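Local coordinates for protein cellulase (Bacteroides salanitronis, PDB 6WQY) that probably cleaves internal beta-1,4-glucosidic bonds of cellulose and related plant polysaccharides, as a broad-specificity endoglucanase of glycoside hydrolase family 5, at residues 33-38 against 358-363. Residues are numbered along the deposited sequence; the frame is centred on the assembly and turned at random.
Sequences LGWNLG and ALFNHA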
loop_
_atom_site.group_PDB
_atom_site.type_symbol
_atom_site.label_atom_id
_atom_site.label_comp_id
_atom_site.label_asym_id
_atom_site.label_seq_id
_atom_site.Cartn_x
_atom_site.Cartn_y
_atom_site.Cartn_z
ATOM N N LEU A 33 -9.644 8.372 -2.259
ATOM C CA LEU A 33 -9.200 8.131 -0.886
ATOM C C LEU A 33 -9.191 6.633 -0.649
ATOM O O LEU A 33 -10.194 5.952 -0.908
ATOM C CB LEU A 33 -10.145 8.800 0.116
ATOM C CG LEU A 33 -9.837 8.556 1.592
ATOM C CD1 LEU A 33 -8.478 9.133 1.985
ATOM C CD2 LEU A 33 -10.923 9.137 2.476
ATOM N N GLY A 34 -8.070 6.109 -0.157
ATOM C CA GLY A 34 -7.917 4.686 0.038
ATOM C C GLY A 34 -7.913 4.249 1.496
ATOM O O GLY A 34 -7.725 5.026 2.422
ATOM N N TRP A 35 -8.061 2.936 1.665
ATOM C CA TRP A 35 -8.103 2.283 2.965
ATOM C C TRP A 35 -7.473 0.909 2.820
ATOM O O TRP A 35 -7.736 0.209 1.842
ATOM C CB TRP A 35 -9.551 2.177 3.414
ATOM C CG TRP A 35 -9.830 1.613 4.778
ATOM C CD1 TRP A 35 -9.962 2.320 5.940
ATOM C CD2 TRP A 35 -10.113 0.248 5.105
ATOM N NE1 TRP A 35 -10.320 1.479 6.975
ATOM C CE2 TRP A 35 -10.412 0.197 6.490
ATOM C CE3 TRP A 35 -10.170 -0.931 4.361
ATOM C CZ2 TRP A 35 -10.740 -1.002 7.143
ATOM C CZ3 TRP A 35 -10.482 -2.114 5.007
ATOM C CH2 TRP A 35 -10.779 -2.136 6.383
ATOM N N ASN A 36 -6.658 0.522 3.807
ATOM C CA ASN A 36 -6.033 -0.792 3.836
ATOM C C ASN A 36 -6.781 -1.762 4.736
ATOM O O ASN A 36 -7.059 -1.448 5.899
ATOM C CB ASN A 36 -4.612 -0.736 4.431
ATOM C CG ASN A 36 -3.561 -0.262 3.462
ATOM O OD1 ASN A 36 -2.945 -1.071 2.762
ATOM N ND2 ASN A 36 -3.318 1.035 3.444
ATOM N N LEU A 37 -7.038 -2.954 4.211
ATOM C CA LEU A 37 -7.570 -4.085 4.979
ATOM C C LEU A 37 -6.401 -4.758 5.704
ATOM O O LEU A 37 -5.843 -5.763 5.268
ATOM C CB LEU A 37 -8.262 -5.046 4.022
ATOM C CG LEU A 37 -8.954 -6.246 4.660
ATOM C CD1 LEU A 37 -10.137 -5.822 5.488
ATOM C CD2 LEU A 37 -9.355 -7.239 3.594
ATOM N N GLY A 38 -5.971 -4.144 6.815
ATOM C CA GLY A 38 -4.751 -4.558 7.483
ATOM C C GLY A 38 -4.973 -5.607 8.565
ATOM O O GLY A 38 -6.060 -5.779 9.103
ATOM N N ALA A 358 -7.813 1.244 14.104
ATOM C CA ALA A 358 -9.077 0.788 13.541
ATOM C C ALA A 358 -10.078 1.924 13.374
ATOM O O ALA A 358 -10.326 2.696 14.312
ATOM C CB ALA A 358 -9.688 -0.269 14.466
ATOM N N LEU A 359 -10.696 1.977 12.208
ATOM C CA LEU A 359 -11.865 2.809 11.942
ATOM C C LEU A 359 -13.135 1.986 11.817
ATOM O O LEU A 359 -14.215 2.481 12.166
ATOM C CB LEU A 359 -11.671 3.621 10.660
ATOM C CG LEU A 359 -10.433 4.513 10.619
ATOM C CD1 LEU A 359 -10.340 5.222 9.262
ATOM C CD2 LEU A 359 -10.405 5.520 11.747
ATOM N N PHE A 360 -13.025 0.745 11.333
ATOM C CA PHE A 360 -14.161 -0.142 11.173
ATOM C C PHE A 360 -13.847 -1.498 11.793
ATOM O O PHE A 360 -12.696 -1.964 11.749
ATOM C CB PHE A 360 -14.458 -0.439 9.688
ATOM C CG PHE A 360 -14.774 0.773 8.868
ATOM C CD1 PHE A 360 -13.759 1.509 8.290
ATOM C CD2 PHE A 360 -16.077 1.167 8.665
ATOM C CE1 PHE A 360 -14.038 2.631 7.536
ATOM C CE2 PHE A 360 -16.366 2.287 7.904
ATOM C CZ PHE A 360 -15.339 3.014 7.337
ATOM N N ASN A 361 -14.873 -2.158 12.319
ATOM C CA ASN A 361 -14.776 -3.594 12.554
ATOM C C ASN A 361 -14.705 -4.282 11.189
ATOM O O ASN A 361 -15.561 -4.056 10.325
ATOM C CB ASN A 361 -15.984 -4.072 13.362
ATOM C CG ASN A 361 -15.897 -5.538 13.715
ATOM O OD1 ASN A 361 -15.971 -6.395 12.832
ATOM N ND2 ASN A 361 -15.739 -5.840 14.989
ATOM N N HIS A 362 -13.660 -5.102 10.969
ATOM C CA HIS A 362 -13.403 -5.654 9.650
ATOM C C HIS A 362 -14.409 -6.720 9.235
ATOM O O HIS A 362 -14.435 -7.096 8.058
ATOM C CB HIS A 362 -11.991 -6.238 9.576
ATOM C CG HIS A 362 -10.899 -5.215 9.579
ATOM N ND1 HIS A 362 -9.611 -5.550 9.211
ATOM C CD2 HIS A 362 -10.871 -3.893 9.887
ATOM C CE1 HIS A 362 -8.833 -4.485 9.300
ATOM N NE2 HIS A 362 -9.573 -3.466 9.708
ATOM N N ALA A 363 -15.227 -7.209 10.160
ATOM C CA ALA A 363 -16.234 -8.206 9.841
ATOM C C ALA A 363 -17.645 -7.642 9.791
ATOM O O ALA A 363 -18.433 -8.034 8.922
ATOM C CB ALA A 363 -16.190 -9.346 10.865
#
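Leu-359 begins the contact by setting CD1 at the edge of the Trp-35 indole, near its plane and 4.4 Å from Trp-35 CD1, a loose apolar approach. Phe-360 comes closer. Its CD1 lies 3.7 Å from Trp-35 NE1, and its edge is turned to the indole face: the phenyl and five-membered-ring planes stand at 83°, with centroids 5.5 Å apart, an offset edge-to-face pair. The same phenyl packs on Leu-63 and Leu-67 of helix 61-70, and Trp-35 on Leu-67. Trp-35 belongs to strand 34-37, first of the eight parallel strands of the TIM barrel, whereas 358-363 is a loop between the eighth strand, 342-346, and helix 371-383; backbone hydrogen bonds of Gly-34 with Pro-342 and Tyr-344 close the barrel, and the aromatic cluster lies between its wall and surrounding helices. Asp-346, the last residue of that eighth strand, bridges the indole and the imidazole: OD2 accepts from Trp-35 NE1 and Leu-359 N, while OD1 is hydrogen-bonded to His-362 NE2. With CG anti to its carbonyl carbon (chi1 -71°), His-362 offers a ring face to the six-membered edge of Trp-35, whose CH2 sits 3.7 Å above the imidazole plane, offset toward the rim; the planes make 65°. Leu-37 CD1 approaches ND1 of His-362 obliquely at 3.8 Å, and ND1 is hydrogen-bonded to Gln-40 OE1. At the imidazole edge, in its plane, Gly-38 O lies 3.1 Å from His-362 CE1.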